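Local structure of gamma-glutamyl-gamma-aminobutyraldehyde dehydrogenase (Burkholderia cenocepacia, 4LIH) at residues A[312-322]-A[412-423]; A[348-357]-A[385-393]. The protein probably oxidises aldehydes such as gamma-glutamyl-gamma-aminobutyraldehyde to the corresponding carboxylic acids, using NAD+ or NADP+ as the electron acceptor. One frame throughout, in Å; residues are numbered along the deposited sequence. Where two conformers were deposited one is given.

Contact 1: A[312-322]-A[412-423]; sequences GSRLLVHRDIK and LSVIVFDDVDEA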
loop_
_atom_site.group_PDB
_atom_site.type_symbol
_atom_site.label_atom_id
_atom_site.label_comp_id
_atom_site.label_asym_id
_atom_site.label_seq_id
_atom_site.Cartn_x
_atom_site.Cartn_y
_atom_site.Cartn_z
ATOM N N GLY A 312 28.741 16.062 1.055
ATOM C CA GLY A 312 28.532 17.001 -0.072
ATOM C C GLY A 312 29.917 17.490 -0.524
ATOM O O GLY A 312 30.282 18.618 -0.294
ATOM N N SER A 313 30.653 16.612 -1.198
ATOM C CA SER A 313 32.088 16.835 -1.448
ATOM C C SER A 313 32.338 17.585 -2.735
ATOM O O SER A 313 33.475 17.985 -3.009
ATOM C CB SER A 313 32.821 15.502 -1.484
ATOM O OG SER A 313 32.160 14.611 -2.353
ATOM N N ARG A 314 31.287 17.762 -3.550
ATOM C CA ARG A 314 31.386 18.629 -4.722
ATOM C C ARG A 314 30.309 19.685 -4.512
ATOM O O ARG A 314 29.113 19.345 -4.490
ATOM C CB ARG A 314 31.150 17.890 -6.061
ATOM C CG ARG A 314 32.140 16.825 -6.343
ATOM C CD ARG A 314 31.962 16.123 -7.675
ATOM N NE ARG A 314 30.773 15.319 -7.742
ATOM C CZ ARG A 314 29.983 15.150 -8.820
ATOM N NH1 ARG A 314 30.213 15.747 -9.974
ATOM N NH2 ARG A 314 28.929 14.356 -8.730
ATOM N N LEU A 315 30.742 20.921 -4.255
ATOM C CA LEU A 315 29.844 22.081 -4.213
ATOM C C LEU A 315 29.869 22.769 -5.557
ATOM O O LEU A 315 30.871 23.356 -5.960
ATOM C CB LEU A 315 30.260 23.061 -3.123
ATOM C CG LEU A 315 29.315 24.260 -3.046
ATOM C CD1 LEU A 315 28.115 23.912 -2.196
ATOM C CD2 LEU A 315 30.012 25.521 -2.559
ATOM N N LEU A 316 28.753 22.657 -6.260
ATOM C CA LEU A 316 28.572 23.254 -7.556
ATOM C C LEU A 316 27.830 24.567 -7.324
ATOM O O LEU A 316 26.698 24.560 -6.806
ATOM C CB LEU A 316 27.724 22.357 -8.434
ATOM C CG LEU A 316 28.388 21.218 -9.193
ATOM C CD1 LEU A 316 29.224 20.333 -8.311
ATOM C CD2 LEU A 316 27.374 20.358 -9.955
ATOM N N VAL A 317 28.445 25.673 -7.717
ATOM C CA VAL A 317 27.897 26.998 -7.444
ATOM C C VAL A 317 27.855 27.847 -8.706
ATOM O O VAL A 317 28.794 27.873 -9.473
ATOM C CB VAL A 317 28.710 27.706 -6.349
ATOM C CG1 VAL A 317 30.158 27.858 -6.741
ATOM C CG2 VAL A 317 28.093 29.047 -5.995
ATOM N N HIS A 318 26.761 28.549 -8.917
ATOM C CA HIS A 318 26.604 29.347 -10.120
ATOM C C HIS A 318 27.559 30.543 -10.084
ATOM O O HIS A 318 27.724 31.183 -9.064
ATOM C CB HIS A 318 25.151 29.824 -10.252
ATOM C CG HIS A 318 24.825 30.405 -11.587
ATOM N ND1 HIS A 318 25.213 31.678 -11.965
ATOM C CD2 HIS A 318 24.087 29.921 -12.611
ATOM C CE1 HIS A 318 24.776 31.923 -13.187
ATOM N NE2 HIS A 318 24.089 30.874 -13.603
ATOM N N ARG A 319 28.173 30.849 -11.214
ATOM C CA ARG A 319 29.150 31.960 -11.303
ATOM C C ARG A 319 28.682 33.272 -10.684
ATOM O O ARG A 319 29.479 33.986 -10.060
ATOM C CB ARG A 319 29.543 32.196 -12.769
ATOM C CG ARG A 319 30.812 33.036 -12.928
ATOM C CD ARG A 319 31.224 33.184 -14.385
ATOM N NE ARG A 319 31.380 31.895 -15.057
ATOM C CZ ARG A 319 32.433 31.093 -14.941
ATOM N NH1 ARG A 319 33.463 31.412 -14.181
ATOM N NH2 ARG A 319 32.464 29.955 -15.612
ATOM N N ASP A 320 27.390 33.570 -10.840
ATOM C CA ASP A 320 26.804 34.828 -10.446
ATOM C C ASP A 320 26.903 35.038 -8.946
ATOM O O ASP A 320 27.054 36.159 -8.496
ATOM C CB ASP A 320 25.316 34.909 -10.869
ATOM C CG ASP A 320 25.121 35.194 -12.359
ATOM O OD1 ASP A 320 26.112 35.362 -13.095
ATOM O OD2 ASP A 320 23.961 35.243 -12.797
ATOM N N ILE A 321 26.792 33.958 -8.171
ATOM C CA ILE A 321 26.828 34.049 -6.714
ATOM C C ILE A 321 28.113 33.471 -6.114
ATOM O O ILE A 321 28.266 33.448 -4.891
ATOM C CB ILE A 321 25.607 33.364 -6.068
ATOM C CG1 ILE A 321 25.503 31.881 -6.466
ATOM C CG2 ILE A 321 24.328 34.112 -6.439
ATOM C CD1 ILE A 321 24.648 31.081 -5.497
ATOM N N LYS A 322 29.041 33.052 -6.959
ATOM C CA LYS A 322 30.228 32.297 -6.474
ATOM C C LYS A 322 31.111 33.057 -5.478
ATOM O O LYS A 322 31.516 32.499 -4.443
ATOM C CB LYS A 322 31.071 31.751 -7.634
ATOM C CG LYS A 322 32.250 30.902 -7.136
ATOM C CD LYS A 322 33.076 30.244 -8.230
ATOM C CE LYS A 322 33.856 31.255 -9.063
ATOM N NZ LYS A 322 35.198 31.573 -8.526
ATOM N N LEU A 412 36.644 19.745 0.467
ATOM C CA LEU A 412 35.602 20.153 -0.426
ATOM C C LEU A 412 36.157 20.625 -1.759
ATOM O O LEU A 412 37.146 21.409 -1.811
ATOM C CB LEU A 412 34.815 21.307 0.194
ATOM C CG LEU A 412 33.596 21.802 -0.633
ATOM C CD1 LEU A 412 32.476 20.767 -0.699
ATOM C CD2 LEU A 412 33.039 23.066 -0.047
ATOM N N SER A 413 35.488 20.199 -2.834
ATOM C CA SER A 413 35.762 20.633 -4.203
ATOM C C SER A 413 34.649 21.585 -4.636
ATOM O O SER A 413 33.482 21.178 -4.771
ATOM C CB SER A 413 35.830 19.428 -5.162
ATOM O OG SER A 413 36.999 18.664 -4.949
ATOM N N VAL A 414 35.005 22.856 -4.822
ATOM C CA VAL A 414 34.104 23.876 -5.298
ATOM C C VAL A 414 34.228 24.008 -6.826
ATOM O O VAL A 414 35.313 24.279 -7.365
ATOM C CB VAL A 414 34.381 25.253 -4.649
ATOM C CG1 VAL A 414 33.433 26.294 -5.202
ATOM C CG2 VAL A 414 34.217 25.183 -3.145
ATOM N N ILE A 415 33.093 23.847 -7.510
ATOM C CA ILE A 415 33.041 23.780 -8.986
ATOM C C ILE A 415 32.055 24.820 -9.455
ATOM O O ILE A 415 30.944 24.859 -8.960
ATOM C CB ILE A 415 32.583 22.374 -9.480
ATOM C CG1 ILE A 415 33.595 21.326 -9.017
ATOM C CG2 ILE A 415 32.346 22.382 -11.007
ATOM C CD1 ILE A 415 33.158 19.874 -9.090
ATOM N N VAL A 416 32.468 25.671 -10.392
ATOM C CA VAL A 416 31.609 26.734 -10.902
ATOM C C VAL A 416 30.859 26.294 -12.150
ATOM O O VAL A 416 31.385 25.511 -12.927
ATOM C CB VAL A 416 32.431 28.001 -11.232
ATOM C CG1 VAL A 416 33.311 27.780 -12.469
ATOM C CG2 VAL A 416 31.483 29.157 -11.471
ATOM N N PHE A 417 29.639 26.786 -12.341
ATOM C CA PHE A 417 28.919 26.514 -13.555
ATOM C C PHE A 417 28.137 27.730 -13.987
ATOM O O PHE A 417 27.927 28.672 -13.198
ATOM C CB PHE A 417 27.966 25.340 -13.372
ATOM C CG PHE A 417 26.825 25.616 -12.428
ATOM C CD1 PHE A 417 25.598 26.074 -12.903
ATOM C CD2 PHE A 417 26.952 25.343 -11.059
ATOM C CE1 PHE A 417 24.545 26.282 -12.039
ATOM C CE2 PHE A 417 25.891 25.550 -10.187
ATOM C CZ PHE A 417 24.699 26.026 -10.666
ATOM N N ASP A 418 27.730 27.707 -15.246
ATOM C CA ASP A 418 27.073 28.865 -15.877
ATOM C C ASP A 418 25.587 28.675 -16.078
ATOM O O ASP A 418 24.839 29.635 -16.199
ATOM C CB ASP A 418 27.737 29.196 -17.214
ATOM C CG ASP A 418 29.067 29.850 -17.026
ATOM O OD1 ASP A 418 29.140 31.018 -16.562
ATOM O OD2 ASP A 418 30.062 29.192 -17.299
ATOM N N ASP A 419 25.132 27.438 -16.113
ATOM C CA ASP A 419 23.704 27.211 -16.196
ATOM C C ASP A 419 23.324 25.857 -15.643
ATOM O O ASP A 419 24.175 24.946 -15.500
ATOM C CB ASP A 419 23.231 27.339 -17.628
ATOM C CG ASP A 419 23.827 26.296 -18.518
ATOM O OD1 ASP A 419 23.238 25.188 -18.609
ATOM O OD2 ASP A 419 24.880 26.604 -19.125
ATOM N N VAL A 420 22.036 25.754 -15.337
ATOM C CA VAL A 420 21.518 24.655 -14.556
ATOM C C VAL A 420 21.710 23.317 -15.252
ATOM O O VAL A 420 22.049 22.323 -14.607
ATOM C CB VAL A 420 20.040 24.904 -14.165
ATOM C CG1 VAL A 420 19.146 25.017 -15.396
ATOM C CG2 VAL A 420 19.546 23.819 -13.187
ATOM N N ASP A 421 21.519 23.267 -16.567
ATOM C CA ASP A 421 21.687 21.981 -17.264
ATOM C C ASP A 421 23.136 21.490 -17.180
ATOM O O ASP A 421 23.383 20.300 -17.024
ATOM C CB ASP A 421 21.230 22.082 -18.709
ATOM C CG ASP A 421 19.739 22.319 -18.821
ATOM O OD1 ASP A 421 18.969 21.780 -17.990
ATOM O OD2 ASP A 421 19.327 23.031 -19.756
ATOM N N GLU A 422 24.083 22.415 -17.285
ATOM C CA GLU A 422 25.499 22.120 -17.048
ATOM C C GLU A 422 25.697 21.549 -15.633
ATOM O O GLU A 422 26.459 20.600 -15.455
ATOM C CB GLU A 422 26.315 23.407 -17.184
ATOM C CG GLU A 422 27.778 23.282 -16.852
ATOM C CD GLU A 422 28.535 24.600 -16.935
ATOM O OE1 GLU A 422 27.938 25.694 -17.001
ATOM O OE2 GLU A 422 29.772 24.531 -16.924
ATOM N N ALA A 423 25.036 22.141 -14.633
ATOM C CA ALA A 423 25.250 21.687 -13.232
ATOM C C ALA A 423 24.734 20.265 -13.102
ATOM O O ALA A 423 25.333 19.423 -12.390
ATOM C CB ALA A 423 24.570 22.593 -12.232
HETATM O O HOH W 1 36.026 16.888 -2.578
#

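Contact 2: A[348-357]-A[385-393]; sequences MGAIVDGIQL and GGFYVEPTV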
loop_
_atom_site.group_PDB
_atom_site.type_symbol
_atom_site.label_atom_id
_atom_site.label_comp_id
_atom_site.label_asym_id
_atom_site.label_seq_id
_atom_site.Cartn_x
_atom_site.Cartn_y
_atom_site.Cartn_z
ATOM N N MET A 348 34.547 19.579 15.001
ATOM C CA MET A 348 35.422 18.687 14.212
ATOM C C MET A 348 36.339 17.919 15.148
ATOM O O MET A 348 37.145 18.520 15.888
ATOM C CB MET A 348 36.306 19.484 13.250
ATOM C CG MET A 348 37.344 18.654 12.510
ATOM S SD MET A 348 36.902 18.280 10.822
ATOM C CE MET A 348 37.353 19.817 10.038
ATOM N N GLY A 349 36.271 16.600 15.073
ATOM C CA GLY A 349 37.090 15.734 15.922
ATOM C C GLY A 349 38.301 15.186 15.187
ATOM O O GLY A 349 38.899 15.863 14.399
ATOM N N ALA A 350 38.651 13.956 15.477
ATOM C CA ALA A 350 39.891 13.333 15.013
ATOM C C ALA A 350 39.597 12.467 13.824
ATOM O O ALA A 350 38.524 11.854 13.762
ATOM C CB ALA A 350 40.497 12.489 16.124
ATOM N N ILE A 351 40.558 12.394 12.907
ATOM C CA ILE A 351 40.559 11.385 11.830
ATOM C C ILE A 351 40.880 10.018 12.414
ATOM O O ILE A 351 41.645 9.900 13.380
ATOM C CB ILE A 351 41.562 11.772 10.733
ATOM C CG1 ILE A 351 41.224 13.176 10.214
ATOM C CG2 ILE A 351 41.579 10.728 9.619
ATOM C CD1 ILE A 351 39.830 13.279 9.565
ATOM N N VAL A 352 40.303 8.956 11.858
ATOM C CA VAL A 352 40.240 7.691 12.600
ATOM C C VAL A 352 41.608 7.073 12.942
ATOM O O VAL A 352 41.776 6.526 14.032
ATOM C CB VAL A 352 39.348 6.666 11.904
ATOM C CG1 VAL A 352 40.046 6.078 10.699
ATOM C CG2 VAL A 352 38.946 5.568 12.888
ATOM N N ASP A 353 42.574 7.188 12.031
ATOM C CA ASP A 353 43.954 6.744 12.264
ATOM C C ASP A 353 44.958 7.413 11.327
ATOM O O ASP A 353 44.597 8.204 10.464
ATOM C CB ASP A 353 44.080 5.198 12.241
ATOM C CG ASP A 353 43.685 4.558 10.903
ATOM O OD1 ASP A 353 43.718 5.185 9.830
ATOM O OD2 ASP A 353 43.379 3.355 10.909
ATOM N N GLY A 354 46.241 7.098 11.502
ATOM C CA GLY A 354 47.295 7.748 10.701
ATOM C C GLY A 354 47.171 7.424 9.233
ATOM O O GLY A 354 47.434 8.272 8.381
ATOM N N ILE A 355 46.772 6.208 8.906
ATOM C CA ILE A 355 46.654 5.826 7.487
ATOM C C ILE A 355 45.555 6.656 6.785
ATOM O O ILE A 355 45.742 7.127 5.640
ATOM C CB ILE A 355 46.430 4.303 7.321
ATOM C CG1 ILE A 355 47.741 3.569 7.629
ATOM C CG2 ILE A 355 45.938 3.946 5.922
ATOM C CD1 ILE A 355 47.553 2.068 7.775
ATOM N N GLN A 356 44.431 6.866 7.473
ATOM C CA GLN A 356 43.377 7.725 6.928
ATOM C C GLN A 356 43.825 9.174 6.824
ATOM O O GLN A 356 43.573 9.840 5.811
ATOM C CB GLN A 356 42.092 7.624 7.752
ATOM C CG GLN A 356 41.304 6.374 7.432
ATOM C CD GLN A 356 41.111 6.181 5.944
ATOM O OE1 GLN A 356 41.266 5.065 5.415
ATOM N NE2 GLN A 356 40.765 7.271 5.250
ATOM N N LEU A 357 44.487 9.656 7.870
ATOM C CA LEU A 357 45.054 10.997 7.862
ATOM C C LEU A 357 45.993 11.187 6.660
ATOM O O LEU A 357 45.880 12.191 5.934
ATOM C CB LEU A 357 45.789 11.278 9.199
ATOM C CG LEU A 357 46.376 12.685 9.307
ATOM C CD1 LEU A 357 45.290 13.735 9.197
ATOM C CD2 LEU A 357 47.102 12.869 10.631
ATOM N N GLY A 385 49.387 13.265 19.759
ATOM C CA GLY A 385 49.380 11.847 19.437
ATOM C C GLY A 385 48.140 11.399 18.642
ATOM O O GLY A 385 48.054 10.243 18.219
ATOM N N GLY A 386 47.194 12.309 18.426
ATOM C CA GLY A 386 46.003 12.012 17.617
ATOM C C GLY A 386 46.078 12.582 16.210
ATOM O O GLY A 386 47.078 13.202 15.822
ATOM N N PHE A 387 45.000 12.394 15.447
ATOM C CA PHE A 387 45.014 12.611 14.004
ATOM C C PHE A 387 43.999 13.670 13.618
ATOM O O PHE A 387 42.830 13.448 13.742
ATOM C CB PHE A 387 44.727 11.286 13.329
ATOM C CG PHE A 387 45.616 10.184 13.836
ATOM C CD1 PHE A 387 46.946 10.185 13.495
ATOM C CD2 PHE A 387 45.147 9.230 14.708
ATOM C CE1 PHE A 387 47.803 9.209 13.974
ATOM C CE2 PHE A 387 45.974 8.254 15.185
ATOM C CZ PHE A 387 47.301 8.239 14.843
ATOM N N TYR A 388 44.490 14.830 13.178
ATOM C CA TYR A 388 43.668 16.039 13.004
ATOM C C TYR A 388 44.106 16.813 11.752
ATOM O O TYR A 388 45.296 16.918 11.478
ATOM C CB TYR A 388 43.795 16.949 14.212
ATOM C CG TYR A 388 43.361 16.342 15.530
ATOM C CD1 TYR A 388 42.029 16.364 15.942
ATOM C CD2 TYR A 388 44.274 15.747 16.347
ATOM C CE1 TYR A 388 41.639 15.806 17.143
ATOM C CE2 TYR A 388 43.902 15.200 17.570
ATOM C CZ TYR A 388 42.592 15.197 17.951
ATOM O OH TYR A 388 42.244 14.652 19.183
ATOM N N VAL A 389 43.132 17.322 11.005
ATOM C CA VAL A 389 43.382 18.043 9.745
ATOM C C VAL A 389 42.326 19.125 9.665
ATOM O O VAL A 389 41.159 18.918 10.039
ATOM C CB VAL A 389 43.436 17.078 8.520
ATOM C CG1 VAL A 389 42.141 16.320 8.337
ATOM C CG2 VAL A 389 43.823 17.801 7.239
ATOM N N GLU A 390 42.743 20.300 9.230
ATOM C CA GLU A 390 41.838 21.432 9.097
ATOM C C GLU A 390 40.726 21.186 8.062
ATOM O O GLU A 390 40.937 20.468 7.084
ATOM C CB GLU A 390 42.592 22.690 8.691
ATOM C CG GLU A 390 43.594 23.215 9.693
ATOM C CD GLU A 390 44.539 24.249 9.100
ATOM O OE1 GLU A 390 44.876 24.169 7.896
ATOM O OE2 GLU A 390 44.901 25.180 9.849
ATOM N N PRO A 391 39.557 21.837 8.245
ATOM C CA PRO A 391 38.573 21.816 7.141
ATOM C C PRO A 391 39.119 22.573 5.936
ATOM O O PRO A 391 39.573 23.717 6.070
ATOM C CB PRO A 391 37.361 22.516 7.743
ATOM C CG PRO A 391 37.954 23.455 8.745
ATOM C CD PRO A 391 39.151 22.755 9.319
ATOM N N THR A 392 39.094 21.920 4.770
ATOM C CA THR A 392 39.860 22.363 3.609
ATOM C C THR A 392 38.959 22.534 2.399
ATOM O O THR A 392 38.153 21.659 2.109
ATOM C CB THR A 392 40.945 21.331 3.305
ATOM O OG1 THR A 392 41.840 21.235 4.440
ATOM C CG2 THR A 392 41.735 21.674 2.081
ATOM N N VAL A 393 39.113 23.652 1.694
ATOM C CA VAL A 393 38.323 23.929 0.509
ATOM C C VAL A 393 39.244 24.261 -0.641
ATOM O O VAL A 393 40.154 25.067 -0.473
ATOM C CB VAL A 393 37.372 25.129 0.753
ATOM C CG1 VAL A 393 36.523 25.419 -0.463
ATOM C CG2 VAL A 393 36.475 24.878 1.956
HETATM O O HOH W 2 40.333 16.606 12.025
#

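Contact 1: A[312-322]-A[412-423]
Arg-314 to His-318 pair with Ser-413 to Phe-417 as neighbouring parallel strands in the catalytic-domain sheet of the aldehyde dehydrogenase fold; the first strand runs directly into helix 319-333, the second reaches helix 420-428 after the short Asp-418 to Asp-419 turn. The backbone ladder alternates: Ser-413 N gives to Ser-313 O, Leu-315 N to Ser-413 O, Ile-415 N to Leu-315 O, Val-317 N to Ile-415 O and Phe-417 N to Val-317 O. Arg-319 N carries it one step beyond the strand, reaching Phe-417 O at 3.0 Å. At the first rung a water also links Ser-313 O and Ser-413 OG.

The apolar side chains divide between the two faces. Leu-315, Val-317, Val-414 and Val-416 occupy one, with Val-317 CG1 3.9 Å from Val-414 CG1; helix 319-333 covers Leu-315 and Val-414 through Leu-329. On the other, Leu-316 and Ile-415 run alongside one another in the same sense, their CD1 atoms 4.0 Å apart, while Leu-316 CD2 reaches Ala-423.

Phe-417, with CG wedged between the backbone N and the carbonyl carbon (chi1 67°), turns one face of its ring to His-318, whose CB makes a CH-pi contact with it; Ala-423 CB sits over the centre of the other face. The His-318 ring turns an edge to Phe-417 in an offset edge-to-face pair, planes at 80°. His-318 also caps its helix: ND1 accepts from Asp-320 N in the ring plane.

Charge closes the outer end. The Arg-319 guanidinium meets the Asp-418 carboxylate side-on, the planes 29° apart, with Val-416 CG2 over the guanidinium's centre. Both bonds are nearly straight and come from the syn sides, somewhat out of the carboxylate plane: Arg-319 NE to Asp-418 OD1 is 2.8 Å, and Arg-319 NH2 to Asp-418 OD2 is 3.0 Å.

Contact 2: A[348-357]-A[385-393]
Phe-387 lays one ring face against the backbone at the start of helix 354-370, with Gly-354 N 3.5 Å above the ring plane and over its centre. Asp-353 CA and Gly-354 CA both make CH-pi contacts with this face. Leu-357 comes to the ring edge instead, its CD2 3.9 Å from Phe-387 CD1. The other branch of Leu-357, CD1, meets Val-389 CB as the two side chains pass one another head to tail. Ile-351 crosses Val-389 at a slant, CG1 to CG1 at 3.8 Å.

The Tyr-388 side chain starts away from 348-357, but its ring comes back beside Ala-350, with Tyr-388 CE1 3.7 Å from Ala-350 CB; its hydroxyl is hydrogen-bonded to Ile-51 O. Met-348, its chain bent at chi2 (102°) and chi3 (80°), brings its CE methyl to 3.5 Å from Pro-391 CD.

One direct backbone bond joins the segments, Ile-351 N to Phe-387 O at 2.6 Å, and a water links Gly-349 O to Val-389 N. Asp-353 N-caps the helix through OD1, which accepts from Gln-356 N, while OD2 forms a salt bridge with Lys-203. This is a capped helix start packed on the beginning of strand 388-395 in the aldehyde dehydrogenase fold.

The centres of the two contacts lie about 27 Å apart, yet both reach the same mixed sheet, in which strands 388-395 and 411-417 are parallel neighbours. Their segments meet there: Leu-412 N probably donates to Thr-392 O, and Val-414 CG2 packs on Val-393 CG1. Along the chain the order is 312-322, 348-357, 385-393 and 412-423, so both halves of contact 2 fall between those of contact 1. Helices 319-333 and 354-370, consecutive in the chain, begin in contact 1 and contact 2 respectively. The strand pairing of contact 1 thus closes a long excursion, and contact 2 ties together an inner part of it within the aldehyde dehydrogenase family region.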